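Long-range contacts in dihydrodipicolinate synthase (Methanocaldococcus jannaschii DSM 2661, PDB 2YXG), which probably catalyses the condensation of pyruvate with (S)-aspartate-beta-semialdehyde to 4-hydroxy-tetrahydrodipicolinate, a step of lysine biosynthesis through diaminopimelate: residues S101-Y106 / T138-E143; I129-V134 / S155-V160; N133-T138 / E162-L167; V70-G75 / G95-L100. All coordinates share one frame; numbering follows the deposited sequence.

How the contacts relate
All four contacts belong to one TIM barrel and illustrate how its framework is continuous with its active site. Contacts 4 and 2 pair neighbouring parallel strands, with strand 98-102 between strands 71-75 and 129-133; V130 N, in contact 2, bonds V99 O, in contact 4, at 2.7 Å. At the C-terminal ends of the strands, contacts 1 and 3 join the loops that follow, their centres about 9 Å apart. They share T138 and are tied by N133 ND2 to N141 OD1 at 2.8 Å. Contacts 3 and 4, with centres about 21 Å apart, do not touch. Y132, the predicted proton donor/acceptor, lies in contact 2, and Y106 of the predicted proton relay in contact 1.

Contact 1: S101-Y106 / T138-E143; sequences SITPYY and TAVNLE
T103 and T138 cross their side chains at about a right angle, with T103 OG1 and T138 OG1 3.6 Å apart. What links the two hydroxyls is a water that forms a hydrogen bond with each. T138 OG1 sits between its backbone N and carbonyl carbon (chi1 60°), a rotation that also sets it to accept from V140 N at 3.2 Å, forming an ST turn. The same rotation sends T138 CG2 the other way, against the I102 side chain and the CB of Y105: I102 runs past it in the opposite direction with CD1 4.0 Å from T138 CG2, and Y105 CB is 3.8 Å from T138 CG2. T103 is likewise divided in its duties. Its OG1 lies 3.4 Å from V140 CG1, while its methyl CG2 slants across L142, 3.8 Å from L142 CB.

Along the backbone, Y106 N donates to T138 O at 3.2 Å, tilted 27° from the carbonyl plane. T138 O also receives a second water, which donates to P104 O as well. The tyrosine rings lead elsewhere: Y105 and Y106 stack on Y106 and Y105 of the second subunit, and Y106 OH bonds T43 OG1 of that subunit.

One threonine therefore serves both sides of the junction, its methyl packed between I102 CD1 and Y105 CB with the T103 oxygens also beside it, its own oxygens in a network of two waters and two backbone amides. The T138 carbonyl is likely to steady the main chain of Y106, a probable proton-relay residue whose O also takes a bond from R137 of the second subunit.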
loop_
_atom_site.group_PDB
_atom_site.type_symbol
_atom_site.label_atom_id
_atom_site.label_comp_id
_atom_site.label_asym_id
_atom_site.label_seq_id
_atom_site.Cartn_x
_atom_site.Cartn_y
_atom_site.Cartn_z
ATOM N N SER A 101 13.830 17.909 -12.982
ATOM C CA SER A 101 13.706 16.743 -13.827
ATOM C C SER A 101 13.046 15.537 -13.046
ATOM O O SER A 101 13.659 14.913 -12.175
ATOM C CB SER A 101 15.099 16.397 -14.367
ATOM O OG SER A 101 15.020 15.336 -15.295
ATOM N N ILE A 102 11.796 15.245 -13.344
ATOM C CA ILE A 102 11.034 14.222 -12.613
ATOM C C ILE A 102 11.451 12.821 -13.069
ATOM O O ILE A 102 11.801 12.598 -14.258
ATOM C CB ILE A 102 9.488 14.450 -12.832
ATOM C CG1 ILE A 102 8.620 13.613 -11.853
ATOM C CG2 ILE A 102 9.109 14.239 -14.322
ATOM C CD1 ILE A 102 7.128 14.070 -11.753
ATOM N N THR A 103 11.441 11.863 -12.130
ATOM C CA THR A 103 11.606 10.487 -12.524
ATOM C C THR A 103 10.476 10.197 -13.554
ATOM O O THR A 103 9.314 10.566 -13.314
ATOM C CB THR A 103 11.457 9.516 -11.337
ATOM O OG1 THR A 103 10.081 9.527 -10.909
ATOM C CG2 THR A 103 12.384 9.924 -10.111
ATOM N N PRO A 104 10.809 9.541 -14.685
ATOM C CA PRO A 104 9.791 9.048 -15.633
ATOM C C PRO A 104 8.638 8.362 -14.924
ATOM O O PRO A 104 8.856 7.536 -14.039
ATOM C CB PRO A 104 10.571 7.998 -16.444
ATOM C CG PRO A 104 11.942 8.653 -16.577
ATOM C CD PRO A 104 12.172 9.190 -15.142
ATOM N N TYR A 105 7.419 8.675 -15.353
ATOM C CA TYR A 105 6.198 8.221 -14.691
ATOM C C TYR A 105 5.609 7.195 -15.644
ATOM O O TYR A 105 5.998 7.166 -16.813
ATOM C CB TYR A 105 5.208 9.411 -14.511
ATOM C CG TYR A 105 5.308 10.379 -15.650
ATOM C CD1 TYR A 105 4.556 10.195 -16.815
ATOM C CD2 TYR A 105 6.226 11.440 -15.603
ATOM C CE1 TYR A 105 4.693 11.100 -17.894
ATOM C CE2 TYR A 105 6.396 12.312 -16.671
ATOM C CZ TYR A 105 5.629 12.148 -17.812
ATOM O OH TYR A 105 5.761 13.051 -18.882
ATOM N N TYR A 106 4.697 6.366 -15.132
ATOM C CA TYR A 106 3.950 5.423 -15.905
ATOM C C TYR A 106 4.761 4.236 -16.506
ATOM O O TYR A 106 4.379 3.088 -16.323
ATOM C CB TYR A 106 3.067 6.157 -16.910
ATOM C CG TYR A 106 2.575 5.382 -18.102
ATOM C CD1 TYR A 106 1.748 4.229 -17.958
ATOM C CD2 TYR A 106 2.903 5.807 -19.375
ATOM C CE1 TYR A 106 1.309 3.512 -19.079
ATOM C CE2 TYR A 106 2.431 5.131 -20.501
ATOM C CZ TYR A 106 1.657 3.974 -20.365
ATOM O OH TYR A 106 1.204 3.324 -21.559
ATOM N N THR A 138 4.186 8.738 -9.807
ATOM C CA THR A 138 4.986 8.188 -10.917
ATOM C C THR A 138 4.958 6.672 -10.954
ATOM O O THR A 138 5.266 6.088 -12.005
ATOM C CB THR A 138 6.438 8.647 -10.873
ATOM O OG1 THR A 138 7.005 8.209 -9.633
ATOM C CG2 THR A 138 6.537 10.155 -10.989
ATOM N N ALA A 139 4.621 6.046 -9.817
ATOM C CA ALA A 139 4.685 4.572 -9.645
ATOM C C ALA A 139 6.144 4.079 -9.432
ATOM O O ALA A 139 6.399 2.875 -9.374
ATOM C CB ALA A 139 4.043 3.832 -10.854
ATOM N N VAL A 140 7.100 5.012 -9.329
ATOM C CA VAL A 140 8.468 4.623 -9.087
ATOM C C VAL A 140 9.093 5.448 -7.931
ATOM O O VAL A 140 8.726 6.605 -7.676
ATOM C CB VAL A 140 9.237 4.672 -10.419
ATOM C CG1 VAL A 140 9.603 6.133 -10.827
ATOM C CG2 VAL A 140 10.418 3.745 -10.381
ATOM N N ASN A 141 9.999 4.837 -7.200
ATOM C CA ASN A 141 10.723 5.522 -6.163
ATOM C C ASN A 141 12.206 5.562 -6.515
ATOM O O ASN A 141 12.825 4.520 -6.677
ATOM C CB ASN A 141 10.510 4.843 -4.800
ATOM C CG ASN A 141 11.230 5.607 -3.640
ATOM O OD1 ASN A 141 11.107 6.836 -3.533
ATOM N ND2 ASN A 141 12.031 4.878 -2.813
ATOM N N LEU A 142 12.758 6.748 -6.667
ATOM C CA LEU A 142 14.192 6.896 -6.872
ATOM C C LEU A 142 14.925 6.679 -5.539
ATOM O O LEU A 142 14.777 7.464 -4.607
ATOM C CB LEU A 142 14.503 8.297 -7.371
ATOM C CG LEU A 142 15.979 8.718 -7.581
ATOM C CD1 LEU A 142 16.678 7.897 -8.744
ATOM C CD2 LEU A 142 16.018 10.160 -7.860
ATOM N N GLU A 143 15.720 5.629 -5.464
ATOM C CA GLU A 143 16.337 5.215 -4.218
ATOM C C GLU A 143 17.549 6.055 -3.928
ATOM O O GLU A 143 18.244 6.455 -4.871
ATOM C CB GLU A 143 16.728 3.741 -4.278
ATOM C CG GLU A 143 15.475 2.920 -4.341
ATOM C CD GLU A 143 15.708 1.422 -4.549
ATOM O OE1 GLU A 143 16.858 0.939 -4.445
ATOM O OE2 GLU A 143 14.718 0.718 -4.787
HETATM O O HOH W 1 8.990 9.536 -8.371
HETATM O O HOH W 2 7.469 5.187 -13.672
#

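Contact 2: I129-V134 / S155-V160; sequences IVLYNV and SNISAV
I129 O is gripped by two consecutive amides of the opposing strand. S158 N reaches it in the carbonyl plane at 3.0 Å, and A159 N comes at 3.3 Å, tilted 25° from that plane. This double acceptance marks a beta bulge: the pairing moves on by one residue between I129-I157 and V130-A159. Before the bulge, I129 N bonds N156 O at 2.7 Å; beyond it, L131 N takes A159 O at 2.9 Å and the parallel ladder resumes.

The side chains divide between two faces. On one, I157 and L131 cross at about a right angle, with L131 CD1 3.9 Å from I157 CG2. V160 CG1 lies near L131 CB, and I129 extends CD1 to within 3.7 Å of N156 ND2. That amide nitrogen finds its hydrogen bonds outside the pair, at A122 O and L127 O. On the other face, V130 straddles the small A159: its two methyls CG1 and CG2 each stand 4.1 Å from A159 CB.

The face with I129, L131, I157 and V160 packs under helices 111-124 and 144-153, whereas V130 lies toward the barrel interior, near K161 and I201. Parallel strands with helices outside are the hallmark of the TIM barrel, and here the paired strands carry Y132 and K161, the predicted proton donor/acceptor and Schiff-base lysine of the DapA family.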
loop_
_atom_site.group_PDB
_atom_site.type_symbol
_atom_site.label_atom_id
_atom_site.label_comp_id
_atom_site.label_asym_id
_atom_site.label_seq_id
_atom_site.Cartn_x
_atom_site.Cartn_y
_atom_site.Cartn_z
ATOM N N ILE A 129 21.004 20.430 -11.702
ATOM C CA ILE A 129 19.786 19.639 -11.909
ATOM C C ILE A 129 19.149 19.272 -10.576
ATOM O O ILE A 129 19.820 18.726 -9.705
ATOM C CB ILE A 129 20.115 18.320 -12.662
ATOM C CG1 ILE A 129 20.553 18.649 -14.094
ATOM C CG2 ILE A 129 18.877 17.298 -12.585
ATOM C CD1 ILE A 129 21.401 17.631 -14.673
ATOM N N VAL A 130 17.865 19.588 -10.429
ATOM C CA VAL A 130 17.058 19.093 -9.316
ATOM C C VAL A 130 16.265 17.836 -9.748
ATOM O O VAL A 130 15.376 17.884 -10.623
ATOM C CB VAL A 130 16.126 20.222 -8.797
ATOM C CG1 VAL A 130 15.382 19.804 -7.502
ATOM C CG2 VAL A 130 16.938 21.497 -8.529
ATOM N N LEU A 131 16.591 16.725 -9.127
ATOM C CA LEU A 131 15.863 15.486 -9.327
ATOM C C LEU A 131 14.525 15.557 -8.584
ATOM O O LEU A 131 14.498 16.000 -7.456
ATOM C CB LEU A 131 16.672 14.305 -8.804
ATOM C CG LEU A 131 18.064 14.045 -9.460
ATOM C CD1 LEU A 131 18.755 12.848 -8.829
ATOM C CD2 LEU A 131 17.934 13.812 -10.933
ATOM N N TYR A 132 13.417 15.189 -9.216
ATOM C CA TYR A 132 12.119 15.232 -8.512
ATOM C C TYR A 132 11.564 13.807 -8.373
ATOM O O TYR A 132 11.346 13.120 -9.367
ATOM C CB TYR A 132 11.162 16.132 -9.268
ATOM C CG TYR A 132 9.746 16.220 -8.722
ATOM C CD1 TYR A 132 9.451 15.925 -7.376
ATOM C CD2 TYR A 132 8.707 16.655 -9.541
ATOM C CE1 TYR A 132 8.161 16.002 -6.889
ATOM C CE2 TYR A 132 7.411 16.770 -9.055
ATOM C CZ TYR A 132 7.146 16.444 -7.733
ATOM O OH TYR A 132 5.864 16.569 -7.232
ATOM N N ASN A 133 11.406 13.361 -7.134
ATOM C CA ASN A 133 10.885 12.051 -6.843
ATOM C C ASN A 133 9.496 12.199 -6.202
ATOM O O ASN A 133 9.331 12.905 -5.207
ATOM C CB ASN A 133 11.849 11.287 -5.880
ATOM C CG ASN A 133 11.367 9.864 -5.540
ATOM O OD1 ASN A 133 11.049 9.055 -6.445
ATOM N ND2 ASN A 133 11.357 9.543 -4.246
ATOM N N VAL A 134 8.493 11.541 -6.772
ATOM C CA VAL A 134 7.110 11.621 -6.192
ATOM C C VAL A 134 6.396 10.341 -6.513
ATOM O O VAL A 134 5.551 10.287 -7.399
ATOM C CB VAL A 134 6.328 12.924 -6.667
ATOM C CG1 VAL A 134 6.255 12.991 -8.223
ATOM C CG2 VAL A 134 4.940 13.074 -6.006
ATOM N N SER A 155 28.771 16.193 -11.456
ATOM C CA SER A 155 28.829 17.351 -10.565
ATOM C C SER A 155 27.592 18.251 -10.668
ATOM O O SER A 155 27.324 19.026 -9.745
ATOM C CB SER A 155 30.052 18.189 -10.842
ATOM O OG SER A 155 29.989 18.633 -12.187
ATOM N N ASN A 156 26.849 18.180 -11.775
ATOM C CA ASN A 156 25.664 19.070 -11.894
ATOM C C ASN A 156 24.369 18.461 -11.322
ATOM O O ASN A 156 23.319 19.051 -11.436
ATOM C CB ASN A 156 25.448 19.620 -13.310
ATOM C CG ASN A 156 25.336 18.531 -14.378
ATOM O OD1 ASN A 156 25.788 17.403 -14.197
ATOM N ND2 ASN A 156 24.776 18.890 -15.529
ATOM N N ILE A 157 24.454 17.250 -10.771
ATOM C CA ILE A 157 23.350 16.670 -10.020
ATOM C C ILE A 157 23.381 17.264 -8.600
ATOM O O ILE A 157 24.153 16.851 -7.722
ATOM C CB ILE A 157 23.395 15.149 -9.979
ATOM C CG1 ILE A 157 23.312 14.615 -11.403
ATOM C CG2 ILE A 157 22.208 14.575 -9.092
ATOM C CD1 ILE A 157 21.909 14.423 -11.887
ATOM N N SER A 158 22.494 18.219 -8.392
ATOM C CA SER A 158 22.691 19.159 -7.309
ATOM C C SER A 158 21.701 18.994 -6.151
ATOM O O SER A 158 22.109 19.039 -4.985
ATOM C CB SER A 158 22.684 20.572 -7.846
ATOM O OG SER A 158 22.532 21.454 -6.747
ATOM N N ALA A 159 20.421 18.757 -6.463
ATOM C CA ALA A 159 19.424 18.607 -5.428
ATOM C C ALA A 159 18.430 17.502 -5.755
ATOM O O ALA A 159 18.382 16.991 -6.909
ATOM C CB ALA A 159 18.730 19.943 -5.183
ATOM N N VAL A 160 17.705 17.077 -4.715
ATOM C CA VAL A 160 16.437 16.342 -4.874
ATOM C C VAL A 160 15.220 17.097 -4.229
ATOM O O VAL A 160 15.247 17.443 -3.038
ATOM C CB VAL A 160 16.549 14.943 -4.196
ATOM C CG1 VAL A 160 15.524 13.946 -4.788
ATOM C CG2 VAL A 160 17.952 14.420 -4.339
#

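Contact 3: N133-T138 / E162-L167; sequences NVPSRT and EANPNL
N133 meets the 162-167 segment twice, its backbone O taking A163 N and its side chain E162. The A163 N to N133 O bond, of 2.9 Å, continues the parallel pairing in which N133 is bridged to E162. With CG anti to the backbone N (chi1 -179°), the N133 amide runs beside the E162 side chain, pointing the same way, and the amide and carboxylate planes stand 88° apart. N133 ND2 gives E162 OE2 a bond of 2.8 Å on the syn lone pair. The same oxygen is met on its anti side by N164 N at 3.0 Å, so two donors grip it and tie the turn at 162-164 to the neighbouring strand.

V134 turns CG2 against A163 CB at 3.6 Å, while its carbonyl takes R137 N and T138 N as helix 135-138 begins. P135 follows, its CG 4.0 Å from N164 CB, the ring crossing that side chain at about a right angle. At S136 a water accepts from the backbone N and donates to A163 O, closing the far end of the contact.

Replacing E162 by an alanine would probably leave N133 ND2 and N164 N without their shared acceptor and the N133 amide freer to turn. N133 ND2 and N164 ND2 both also bond N141 OD1, so the carboxylate works within a wider amide network. A negative charge at this largely buried place is likely to be steadied by its two N-H donors, and they link the end of strand 129-133 to the loop after strand 157-162.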
loop_
_atom_site.group_PDB
_atom_site.type_symbol
_atom_site.label_atom_id
_atom_site.label_comp_id
_atom_site.label_asym_id
_atom_site.label_seq_id
_atom_site.Cartn_x
_atom_site.Cartn_y
_atom_site.Cartn_z
ATOM N N ASN A 133 11.406 13.361 -7.134
ATOM C CA ASN A 133 10.885 12.051 -6.843
ATOM C C ASN A 133 9.496 12.199 -6.202
ATOM O O ASN A 133 9.331 12.905 -5.207
ATOM C CB ASN A 133 11.849 11.287 -5.880
ATOM C CG ASN A 133 11.367 9.864 -5.540
ATOM O OD1 ASN A 133 11.049 9.055 -6.445
ATOM N ND2 ASN A 133 11.357 9.543 -4.246
ATOM N N VAL A 134 8.493 11.541 -6.772
ATOM C CA VAL A 134 7.110 11.621 -6.192
ATOM C C VAL A 134 6.396 10.341 -6.513
ATOM O O VAL A 134 5.551 10.287 -7.399
ATOM C CB VAL A 134 6.328 12.924 -6.667
ATOM C CG1 VAL A 134 6.255 12.991 -8.223
ATOM C CG2 VAL A 134 4.940 13.074 -6.006
ATOM N N PRO A 135 6.759 9.278 -5.821
ATOM C CA PRO A 135 6.233 7.953 -6.143
ATOM C C PRO A 135 4.694 7.863 -6.208
ATOM O O PRO A 135 4.174 6.987 -6.904
ATOM C CB PRO A 135 6.742 7.061 -5.004
ATOM C CG PRO A 135 7.608 7.897 -4.162
ATOM C CD PRO A 135 7.659 9.287 -4.657
ATOM N N SER A 136 3.964 8.712 -5.473
ATOM C CA SER A 136 2.514 8.587 -5.456
ATOM C C SER A 136 1.938 8.966 -6.839
ATOM O O SER A 136 0.818 8.565 -7.194
ATOM C CB SER A 136 1.917 9.466 -4.347
ATOM O OG SER A 136 2.195 10.822 -4.615
ATOM N N ARG A 137 2.679 9.735 -7.625
ATOM C CA ARG A 137 2.257 10.024 -8.993
ATOM C C ARG A 137 2.943 9.166 -10.058
ATOM O O ARG A 137 2.358 8.912 -11.129
ATOM C CB ARG A 137 2.464 11.502 -9.344
ATOM C CG ARG A 137 1.614 12.530 -8.575
ATOM C CD ARG A 137 2.149 13.938 -8.938
ATOM N NE ARG A 137 1.324 15.001 -8.347
ATOM C CZ ARG A 137 0.192 15.481 -8.871
ATOM N NH1 ARG A 137 -0.251 15.025 -10.042
ATOM N NH2 ARG A 137 -0.478 16.456 -8.236
ATOM N N THR A 138 4.186 8.738 -9.807
ATOM C CA THR A 138 4.986 8.188 -10.917
ATOM C C THR A 138 4.958 6.672 -10.954
ATOM O O THR A 138 5.266 6.088 -12.005
ATOM C CB THR A 138 6.438 8.647 -10.873
ATOM O OG1 THR A 138 7.005 8.209 -9.633
ATOM C CG2 THR A 138 6.537 10.155 -10.989
ATOM N N GLU A 162 12.181 16.064 -2.742
ATOM C CA GLU A 162 11.726 14.769 -2.193
ATOM C C GLU A 162 10.276 14.798 -1.804
ATOM O O GLU A 162 9.941 15.421 -0.789
ATOM C CB GLU A 162 12.627 14.312 -1.019
ATOM C CG GLU A 162 12.371 12.845 -0.524
ATOM C CD GLU A 162 12.325 11.793 -1.669
ATOM O OE1 GLU A 162 13.394 11.191 -1.920
ATOM O OE2 GLU A 162 11.250 11.576 -2.302
ATOM N N ALA A 163 9.399 14.204 -2.624
ATOM C CA ALA A 163 7.949 14.104 -2.239
ATOM C C ALA A 163 7.488 12.771 -1.637
ATOM O O ALA A 163 6.289 12.595 -1.412
ATOM C CB ALA A 163 7.001 14.455 -3.416
ATOM N N ASN A 164 8.398 11.823 -1.484
ATOM C CA ASN A 164 8.169 10.556 -0.793
ATOM C C ASN A 164 8.014 10.957 0.659
ATOM O O ASN A 164 8.928 11.554 1.213
ATOM C CB ASN A 164 9.387 9.600 -0.968
ATOM C CG ASN A 164 9.197 8.220 -0.300
ATOM O OD1 ASN A 164 8.459 8.050 0.677
ATOM N ND2 ASN A 164 9.889 7.242 -0.818
ATOM N N PRO A 165 6.847 10.626 1.276
ATOM C CA PRO A 165 6.494 11.012 2.650
ATOM C C PRO A 165 7.174 10.124 3.721
ATOM O O PRO A 165 7.051 10.388 4.924
ATOM C CB PRO A 165 4.963 10.852 2.655
ATOM C CG PRO A 165 4.750 9.640 1.811
ATOM C CD PRO A 165 5.779 9.806 0.655
ATOM N N ASN A 166 7.889 9.087 3.301
ATOM C CA ASN A 166 8.716 8.320 4.236
ATOM C C ASN A 166 10.027 9.060 4.476
ATOM O O ASN A 166 10.971 8.969 3.666
ATOM C CB ASN A 166 8.975 6.896 3.730
ATOM C CG ASN A 166 10.032 6.139 4.568
ATOM O OD1 ASN A 166 10.605 6.643 5.564
ATOM N ND2 ASN A 166 10.312 4.920 4.141
ATOM N N LEU A 167 10.090 9.752 5.619
ATOM C CA LEU A 167 11.172 10.688 5.885
ATOM C C LEU A 167 12.455 10.040 6.250
ATOM O O LEU A 167 13.485 10.694 6.337
ATOM C CB LEU A 167 10.793 11.710 6.945
ATOM C CG LEU A 167 9.654 12.649 6.510
ATOM C CD1 LEU A 167 9.508 13.848 7.497
ATOM C CD2 LEU A 167 9.758 13.096 5.052
HETATM O O HOH W 3 4.958 10.128 -3.007
#

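Contact 4: V70-G75 / G95-L100; sequences VQVIAG and GADAVL
D97 leans over the start of strand 71-75, and its CB, CG and OD2 meet V72 in turn. CB lies 3.5 Å from V72 O. CG, placed beside its own backbone N and anti to the carbonyl carbon (chi1 -61°), comes to 3.7 Å from V72 N. At the tip, OD2 accepts from V72 N at 2.8 Å through its anti lone pair, while a water donates to both OD2 and V70 O. The main chain answers in kind, since D97 N donates to V72 O at 2.8 Å; a weak bond from A98 N reaches that oxygen too. With an alanine here instead of D97, V72 N would probably lose its carboxylate acceptor and the water one of its two holds.

Farther along, A74 N bonds A98 O and L100 N bonds A74 O, and I73 slants across L100, with CG2 3.7 Å from L100 CB. A74 CB touches A96 CB at 3.9 Å.

The two strands belong to a beta-alpha-beta crossover through helix 81-94, which packs on A74 and V99. Helix 52-66 lies over V72 and A74, strand 37-40 bonds the other edge of strand 71-75, and L100 reaches V130 and Y132 on strand 129-133.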
loop_
_atom_site.group_PDB
_atom_site.type_symbol
_atom_site.label_atom_id
_atom_site.label_comp_id
_atom_site.label_asym_id
_atom_site.label_seq_id
_atom_site.Cartn_x
_atom_site.Cartn_y
_atom_site.Cartn_z
ATOM N N VAL A 70 15.707 36.382 -9.210
ATOM C CA VAL A 70 15.718 35.123 -8.446
ATOM C C VAL A 70 16.065 33.943 -9.372
ATOM O O VAL A 70 16.141 34.101 -10.604
ATOM C CB VAL A 70 14.389 34.895 -7.654
ATOM C CG1 VAL A 70 14.130 36.040 -6.722
ATOM C CG2 VAL A 70 13.219 34.701 -8.586
ATOM N N GLN A 71 16.318 32.772 -8.797
ATOM C CA GLN A 71 16.662 31.614 -9.630
ATOM C C GLN A 71 15.459 31.153 -10.400
ATOM O O GLN A 71 14.328 31.238 -9.922
ATOM C CB GLN A 71 17.239 30.488 -8.788
ATOM C CG GLN A 71 18.454 30.941 -7.950
ATOM C CD GLN A 71 18.616 30.084 -6.727
ATOM O OE1 GLN A 71 18.201 30.461 -5.626
ATOM N NE2 GLN A 71 19.182 28.901 -6.911
ATOM N N VAL A 72 15.698 30.713 -11.618
ATOM C CA VAL A 72 14.656 30.146 -12.465
ATOM C C VAL A 72 14.964 28.683 -12.707
ATOM O O VAL A 72 15.991 28.335 -13.267
ATOM C CB VAL A 72 14.454 30.922 -13.823
ATOM C CG1 VAL A 72 13.445 30.203 -14.698
ATOM C CG2 VAL A 72 14.042 32.370 -13.543
ATOM N N ILE A 73 14.071 27.830 -12.252
ATOM C CA ILE A 73 14.242 26.416 -12.411
ATOM C C ILE A 73 13.179 25.997 -13.399
ATOM O O ILE A 73 11.961 26.218 -13.173
ATOM C CB ILE A 73 14.021 25.685 -11.093
ATOM C CG1 ILE A 73 14.887 26.324 -10.000
ATOM C CG2 ILE A 73 14.205 24.117 -11.244
ATOM C CD1 ILE A 73 14.635 25.748 -8.639
ATOM N N ALA A 74 13.622 25.392 -14.490
ATOM C CA ALA A 74 12.701 25.033 -15.584
ATOM C C ALA A 74 12.349 23.558 -15.500
ATOM O O ALA A 74 13.238 22.695 -15.423
ATOM C CB ALA A 74 13.336 25.366 -16.915
ATOM N N GLY A 75 11.055 23.248 -15.473
ATOM C CA GLY A 75 10.651 21.844 -15.501
ATOM C C GLY A 75 11.026 21.353 -16.906
ATOM O O GLY A 75 10.790 22.051 -17.894
ATOM N N GLY A 95 18.140 30.364 -20.997
ATOM C CA GLY A 95 18.543 31.256 -19.870
ATOM C C GLY A 95 18.090 30.898 -18.468
ATOM O O GLY A 95 18.301 31.688 -17.542
ATOM N N ALA A 96 17.503 29.701 -18.286
ATOM C CA ALA A 96 17.167 29.221 -16.917
ATOM C C ALA A 96 18.432 28.986 -16.134
ATOM O O ALA A 96 19.518 28.830 -16.717
ATOM C CB ALA A 96 16.313 27.962 -16.934
ATOM N N ASP A 97 18.287 29.004 -14.814
ATOM C CA ASP A 97 19.393 28.771 -13.927
ATOM C C ASP A 97 19.602 27.299 -13.579
ATOM O O ASP A 97 20.689 26.915 -13.217
ATOM C CB ASP A 97 19.175 29.596 -12.651
ATOM C CG ASP A 97 19.109 31.053 -12.951
ATOM O OD1 ASP A 97 20.202 31.589 -13.300
ATOM O OD2 ASP A 97 17.992 31.661 -12.920
ATOM N N ALA A 98 18.570 26.482 -13.732
ATOM C CA ALA A 98 18.574 25.101 -13.243
ATOM C C ALA A 98 17.435 24.347 -13.903
ATOM O O ALA A 98 16.541 24.944 -14.531
ATOM C CB ALA A 98 18.456 25.045 -11.660
ATOM N N VAL A 99 17.497 23.028 -13.834
ATOM C CA VAL A 99 16.447 22.221 -14.413
ATOM C C VAL A 99 15.844 21.374 -13.290
ATOM O O VAL A 99 16.565 20.883 -12.435
ATOM C CB VAL A 99 16.991 21.477 -15.675
ATOM C CG1 VAL A 99 16.690 20.030 -15.714
ATOM C CG2 VAL A 99 16.490 22.161 -16.915
ATOM N N LEU A 100 14.507 21.304 -13.261
ATOM C CA LEU A 100 13.839 20.279 -12.478
ATOM C C LEU A 100 13.473 19.115 -13.407
ATOM O O LEU A 100 12.835 19.312 -14.465
ATOM C CB LEU A 100 12.577 20.824 -11.808
ATOM C CG LEU A 100 11.919 19.751 -10.910
ATOM C CD1 LEU A 100 12.209 19.988 -9.421
ATOM C CD2 LEU A 100 10.452 19.603 -11.233
HETATM O O HOH W 4 18.322 34.285 -12.240
#